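Local coordinates for protein PreproPTTH (Bombyx mori, PDB 5AOQ) that is the precursor whose mature part, present here, is prothoracicotropic hormone, a cystine-knot neurohormone perceived by the receptor tyrosine kinase Torso and linked to developmental timing, at residues Lys55-Ser60 / Val92-Leu97; Ile63-Glu68 / Val86-Pro91. The protein carries 1 engineered substitution. All coordinates share one frame; numbering follows the deposited sequence.

Interaction 1. Residues Lys55-Ser60 / Val92-Leu97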
loop_
_atom_site.group_PDB
_atom_site.type_symbol
_atom_site.label_atom_id
_atom_site.label_comp_id
_atom_site.label_asym_id
_atom_site.label_seq_id
_atom_site.Cartn_x
_atom_site.Cartn_y
_atom_site.Cartn_z
ATOM N N LYS D 55 22.453 -0.075 19.081
ATOM C CA LYS D 55 21.017 0.163 19.044
ATOM C C LYS D 55 20.466 -0.430 17.767
ATOM O O LYS D 55 21.217 -0.695 16.833
ATOM C CB LYS D 55 20.694 1.668 19.083
ATOM C CG LYS D 55 20.826 2.372 17.712
ATOM C CD LYS D 55 20.314 3.806 17.709
ATOM C CE LYS D 55 20.513 4.428 16.331
ATOM N NZ LYS D 55 19.793 5.713 16.126
ATOM N N GLU D 56 19.154 -0.632 17.731
ATOM C CA GLU D 56 18.480 -1.010 16.503
ATOM C C GLU D 56 17.768 0.245 16.011
ATOM O O GLU D 56 16.951 0.829 16.723
ATOM C CB GLU D 56 17.521 -2.185 16.724
ATOM C CG GLU D 56 16.342 -1.920 17.643
ATOM C CD GLU D 56 15.450 -3.138 17.798
ATOM O OE1 GLU D 56 15.641 -4.117 17.045
ATOM O OE2 GLU D 56 14.556 -3.116 18.670
ATOM N N SER D 57 18.106 0.678 14.803
ATOM C CA SER D 57 17.574 1.924 14.267
ATOM C C SER D 57 16.126 1.751 13.834
ATOM O O SER D 57 15.841 1.121 12.818
ATOM C CB SER D 57 18.423 2.406 13.092
ATOM O OG SER D 57 17.975 3.665 12.622
ATOM N N LEU D 58 15.214 2.317 14.617
ATOM C CA LEU D 58 13.792 2.229 14.317
ATOM C C LEU D 58 13.391 3.203 13.217
ATOM O O LEU D 58 13.743 4.383 13.255
ATOM C CB LEU D 58 12.964 2.503 15.573
ATOM C CG LEU D 58 13.115 1.506 16.723
ATOM C CD1 LEU D 58 12.350 1.995 17.943
ATOM C CD2 LEU D 58 12.643 0.116 16.315
ATOM N N TYR D 59 12.654 2.692 12.236
ATOM C CA TYR D 59 12.142 3.503 11.137
ATOM C C TYR D 59 10.669 3.185 10.914
ATOM O O TYR D 59 10.287 2.017 10.823
ATOM C CB TYR D 59 12.945 3.257 9.860
ATOM C CG TYR D 59 12.471 4.069 8.675
ATOM C CD1 TYR D 59 12.959 5.348 8.444
ATOM C CD2 TYR D 59 11.537 3.556 7.785
ATOM C CE1 TYR D 59 12.528 6.095 7.363
ATOM C CE2 TYR D 59 11.100 4.293 6.701
ATOM C CZ TYR D 59 11.599 5.561 6.494
ATOM O OH TYR D 59 11.167 6.298 5.417
ATOM N N SER D 60 9.849 4.228 10.833
ATOM C CA SER D 60 8.405 4.069 10.689
ATOM C C SER D 60 7.983 3.939 9.231
ATOM O O SER D 60 8.256 4.821 8.416
ATOM C CB SER D 60 7.672 5.252 11.329
ATOM O OG SER D 60 7.842 5.259 12.735
ATOM N N VAL D 92 10.182 -0.165 12.510
ATOM C CA VAL D 92 10.935 -1.400 12.334
ATOM C C VAL D 92 12.435 -1.120 12.348
ATOM O O VAL D 92 12.882 -0.052 11.925
ATOM C CB VAL D 92 10.540 -2.108 11.013
ATOM C CG1 VAL D 92 10.882 -1.238 9.806
ATOM C CG2 VAL D 92 11.208 -3.473 10.907
ATOM N N SER D 93 13.206 -2.082 12.844
ATOM C CA SER D 93 14.657 -1.979 12.824
ATOM C C SER D 93 15.148 -1.953 11.385
ATOM O O SER D 93 14.753 -2.790 10.576
ATOM C CB SER D 93 15.298 -3.144 13.578
ATOM O OG SER D 93 16.710 -3.018 13.597
ATOM N N VAL D 94 16.007 -0.986 11.076
ATOM C CA VAL D 94 16.483 -0.799 9.711
ATOM C C VAL D 94 18.001 -0.598 9.679
ATOM O O VAL D 94 18.598 -0.441 8.614
ATOM C CB VAL D 94 15.769 0.401 9.047
ATOM C CG1 VAL D 94 16.359 1.732 9.521
ATOM C CG2 VAL D 94 15.831 0.283 7.537
ATOM N N ALA D 95 18.623 -0.605 10.854
ATOM C CA ALA D 95 20.073 -0.510 10.955
ATOM C C ALA D 95 20.497 -0.816 12.383
ATOM O O ALA D 95 19.678 -0.758 13.300
ATOM C CB ALA D 95 20.558 0.874 10.538
ATOM N N CYS D 96 21.770 -1.155 12.561
ATOM C CA CYS D 96 22.334 -1.357 13.890
ATOM C C CYS D 96 23.468 -0.360 14.108
ATOM O O CYS D 96 24.471 -0.387 13.392
ATOM C CB CYS D 96 22.831 -2.792 14.065
ATOM S SG CYS D 96 23.217 -3.212 15.782
ATOM N N LEU D 97 23.302 0.516 15.096
ATOM C CA LEU D 97 24.219 1.633 15.305
ATOM C C LEU D 97 24.692 1.704 16.758
ATOM O O LEU D 97 23.962 1.331 17.672
ATOM C CB LEU D 97 23.537 2.939 14.894
ATOM C CG LEU D 97 22.978 2.938 13.465
ATOM C CD1 LEU D 97 22.110 4.162 13.195
ATOM C CD2 LEU D 97 24.105 2.860 12.449
#
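Lys55-Ser60 and Val92-Leu97 pair as antiparallel strands near the centre of the chain, where the long two-stranded sheet meets the disulfides of the cystine knot. Lys55 and Leu97 form a hydrogen-bonded antiparallel pair, and so do Tyr59 and Val92, with Tyr59 N to Val92 O at 2.8 Å. The register slips by one residue between these pairs at a beta bulge: Ser57 faces two residues, its N reaching Ala95 O at 2.6 Å while its O takes Val94 N at 2.7 Å. Beside the bulge, Ser57 CB rests on Ala95 CB at 3.7 Å, and Val94 CG1 comes alongside Tyr59 CB at 3.8 Å. Lys55 runs side by side with Leu97: its CG sits between backbone N and carbonyl carbon (chi1 81°), and the extended chain beyond brings CE to 3.5 Å from Leu97 CD1. On the other face, Glu56 CB and Ser93 CB are 4.0 Å apart, and Ser93 OG hydrogen-bonds Arg38 O. Cys96 forms a disulfide with Cys40. Tyr59 OH bonds Glu36 O of the second subunit, where Val94 and Ala95 also pack on their own counterparts. Backbone bonds thus join the strands, while the disulfide ties the pair to the knot, Ser93 to strand 35-39, and Tyr59 to the second subunit.

Interaction 2. Residues Ile63-Glu68 / Val86-Pro91; sequences ILKRRE and VAESHP
Ile63-Leu64-Lys65 pairs with Val86-Ala87-Glu88 in the outer part of the long antiparallel two-stranded sheet, next to the loop that joins its strands. Ile63 and Glu88 form a hydrogen-bonded pair: Ile63 N donates to Glu88 O at 2.8 Å, and Glu88 N returns a bond of 2.8 Å to Ile63 O. Two residues on, Lys65 N bonds Val86 O at 2.8 Å. Between them Leu64 and Ala87 make a non-hydrogen-bonded pair, and their side chains meet directly, Leu64 CD2 on Ala87 CB.

Such a two-stranded finger reaching out from the disulfides is a feature of cystine-knot growth factors, and this hormone carries the arrangement out to its receptor: beyond the strand, Arg67 packs on Pro95 of one Torso chain and on Tyr36 of another. Leu64 also packs on Leu64 of the second subunit, and Ala87 touches Ile77 of the connecting loop.

The face bearing Ile63, Val86, Lys65 and Glu88 mixes apolar and charged groups. Two bends in the lysine chain (chi2 -69°, chi3 -75°) fold it over the glutamate carboxylate, and the two side chains cross at a slant. Its methylenes do the touching: Lys65 CG and CD lie against Glu88 OE1, with Lys65 CD 3.8 Å from Glu88 CD, whereas Lys65 NZ stays 4.5 Å from Glu88 OE1. That is beyond a salt bridge, although the opposite charges should still attract. Farther along the same strand as Glu88, the His90 side chain comes near the end of Ile63, though the modelled approach is too close to be reliable, and His90 NE2 hydrogen-bonds Glu24 OE2.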
loop_
_atom_site.group_PDB
_atom_site.type_symbol
_atom_site.label_atom_id
_atom_site.label_comp_id
_atom_site.label_asym_id
_atom_site.label_seq_id
_atom_site.Cartn_x
_atom_site.Cartn_y
_atom_site.Cartn_z
ATOM N N ILE D 63 1.575 0.839 6.748
ATOM C CA ILE D 63 0.890 -0.376 6.303
ATOM C C ILE D 63 -0.621 -0.152 6.271
ATOM O O ILE D 63 -1.157 0.598 7.087
ATOM C CB ILE D 63 1.226 -1.584 7.212
ATOM C CG1 ILE D 63 2.675 -2.019 6.997
ATOM C CG2 ILE D 63 0.293 -2.764 6.945
ATOM C CD1 ILE D 63 3.634 -1.420 7.981
ATOM N N LEU D 64 -1.298 -0.813 5.334
ATOM C CA LEU D 64 -2.745 -0.678 5.175
ATOM C C LEU D 64 -3.485 -1.888 5.741
ATOM O O LEU D 64 -3.065 -3.028 5.541
ATOM C CB LEU D 64 -3.103 -0.498 3.698
ATOM C CG LEU D 64 -2.512 0.720 2.980
ATOM C CD1 LEU D 64 -2.958 0.751 1.528
ATOM C CD2 LEU D 64 -2.899 2.010 3.677
ATOM N N LYS D 65 -4.587 -1.631 6.447
ATOM C CA LYS D 65 -5.400 -2.693 7.043
ATOM C C LYS D 65 -6.647 -2.982 6.200
ATOM O O LYS D 65 -7.009 -2.191 5.331
ATOM C CB LYS D 65 -5.803 -2.317 8.471
ATOM C CG LYS D 65 -4.625 -2.011 9.392
ATOM C CD LYS D 65 -3.799 -3.253 9.718
ATOM C CE LYS D 65 -4.507 -4.158 10.715
ATOM N NZ LYS D 65 -3.666 -5.322 11.114
ATOM N N ARG D 66 -7.306 -4.106 6.480
ATOM C CA ARG D 66 -8.384 -4.616 5.629
ATOM C C ARG D 66 -9.786 -4.456 6.236
ATOM O O ARG D 66 -9.969 -3.756 7.233
ATOM C CB ARG D 66 -8.113 -6.092 5.305
ATOM C CG ARG D 66 -7.222 -6.299 4.094
ATOM C CD ARG D 66 -7.015 -7.777 3.806
ATOM N NE ARG D 66 -8.246 -8.442 3.381
ATOM C CZ ARG D 66 -8.655 -8.542 2.119
ATOM N NH1 ARG D 66 -7.940 -8.017 1.131
ATOM N NH2 ARG D 66 -9.790 -9.172 1.841
ATOM N N ARG D 67 -10.762 -5.111 5.608
ATOM C CA ARG D 67 -12.176 -4.994 5.961
ATOM C C ARG D 67 -12.487 -5.368 7.410
ATOM O O ARG D 67 -13.347 -4.753 8.041
ATOM C CB ARG D 67 -13.015 -5.882 5.033
ATOM C CG ARG D 67 -12.767 -5.666 3.542
ATOM C CD ARG D 67 -13.426 -6.752 2.697
ATOM N NE ARG D 67 -12.955 -8.090 3.046
ATOM C CZ ARG D 67 -13.248 -9.192 2.362
ATOM N NH1 ARG D 67 -14.008 -9.128 1.277
ATOM N NH2 ARG D 67 -12.773 -10.365 2.759
ATOM N N GLU D 68 -11.798 -6.384 7.924
ATOM C CA GLU D 68 -12.085 -6.929 9.252
ATOM C C GLU D 68 -12.054 -5.863 10.346
ATOM O O GLU D 68 -12.711 -6.001 11.378
ATOM C CB GLU D 68 -11.087 -8.036 9.598
ATOM C CG GLU D 68 -11.105 -9.217 8.642
ATOM C CD GLU D 68 -10.103 -10.289 9.024
ATOM O OE1 GLU D 68 -9.556 -10.223 10.146
ATOM O OE2 GLU D 68 -9.858 -11.198 8.202
ATOM N N VAL D 86 -7.310 1.337 6.125
ATOM C CA VAL D 86 -6.704 2.284 7.056
ATOM C C VAL D 86 -5.190 2.149 7.072
ATOM O O VAL D 86 -4.654 1.049 7.209
ATOM C CB VAL D 86 -7.232 2.105 8.497
ATOM C CG1 VAL D 86 -6.416 2.926 9.502
ATOM C CG2 VAL D 86 -8.691 2.472 8.575
ATOM N N ALA D 87 -4.513 3.286 6.941
ATOM C CA ALA D 87 -3.058 3.334 6.975
ATOM C C ALA D 87 -2.577 3.557 8.400
ATOM O O ALA D 87 -3.067 4.444 9.099
ATOM C CB ALA D 87 -2.540 4.432 6.064
ATOM N N GLU D 88 -1.613 2.746 8.822
ATOM C CA GLU D 88 -1.043 2.858 10.157
ATOM C C GLU D 88 0.476 2.803 10.089
ATOM O O GLU D 88 1.052 2.131 9.230
ATOM C CB GLU D 88 -1.578 1.755 11.072
ATOM C CG GLU D 88 -1.238 0.340 10.628
ATOM C CD GLU D 88 -1.677 -0.702 11.639
ATOM O OE1 GLU D 88 -2.893 -0.973 11.726
ATOM O OE2 GLU D 88 -0.806 -1.249 12.346
ATOM N N SER D 89 1.111 3.520 11.009
ATOM C CA SER D 89 2.563 3.557 11.097
ATOM C C SER D 89 3.097 2.278 11.726
ATOM O O SER D 89 2.431 1.651 12.549
ATOM C CB SER D 89 3.017 4.772 11.909
ATOM O OG SER D 89 4.425 4.781 12.065
ATOM N N HIS D 90 4.305 1.899 11.322
ATOM C CA HIS D 90 4.935 0.677 11.798
ATOM C C HIS D 90 6.442 0.874 11.931
ATOM O O HIS D 90 7.164 0.837 10.933
ATOM C CB HIS D 90 4.632 -0.479 10.846
ATOM C CG HIS D 90 4.958 -1.829 11.405
ATOM N ND1 HIS D 90 4.494 -2.260 12.629
ATOM C CD2 HIS D 90 5.698 -2.846 10.905
ATOM C CE1 HIS D 90 4.937 -3.482 12.860
ATOM N NE2 HIS D 90 5.669 -3.862 11.829
ATOM N N PRO D 91 6.924 1.103 13.166
ATOM C CA PRO D 91 8.371 1.216 13.355
ATOM C C PRO D 91 9.056 -0.134 13.214
ATOM O O PRO D 91 8.550 -1.131 13.731
ATOM C CB PRO D 91 8.499 1.756 14.780
ATOM C CG PRO D 91 7.275 1.279 15.468
ATOM C CD PRO D 91 6.189 1.285 14.431
#

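In the fold
Both interactions belong to one antiparallel pair, strands 55-65 and 86-97, and interaction 2 is nested inside the loop closed by interaction 1; their centres lie about 20 Å apart. They meet where Ser60 of interaction 1 packs against Ser89 and Pro91 of interaction 2. Interaction 1 is the buried one, close to the chain centre, with a bulge in its register, a disulfide link and several contacts to the second subunit. Interaction 2 is only partly buried and farther out, with an unbroken register over a shorter run. Its side chains mix an apolar pair with a loosely matched lysine and glutamate. Both approach Torso, interaction 1 through Ser60 at its end and interaction 2 through Arg67 and Glu68.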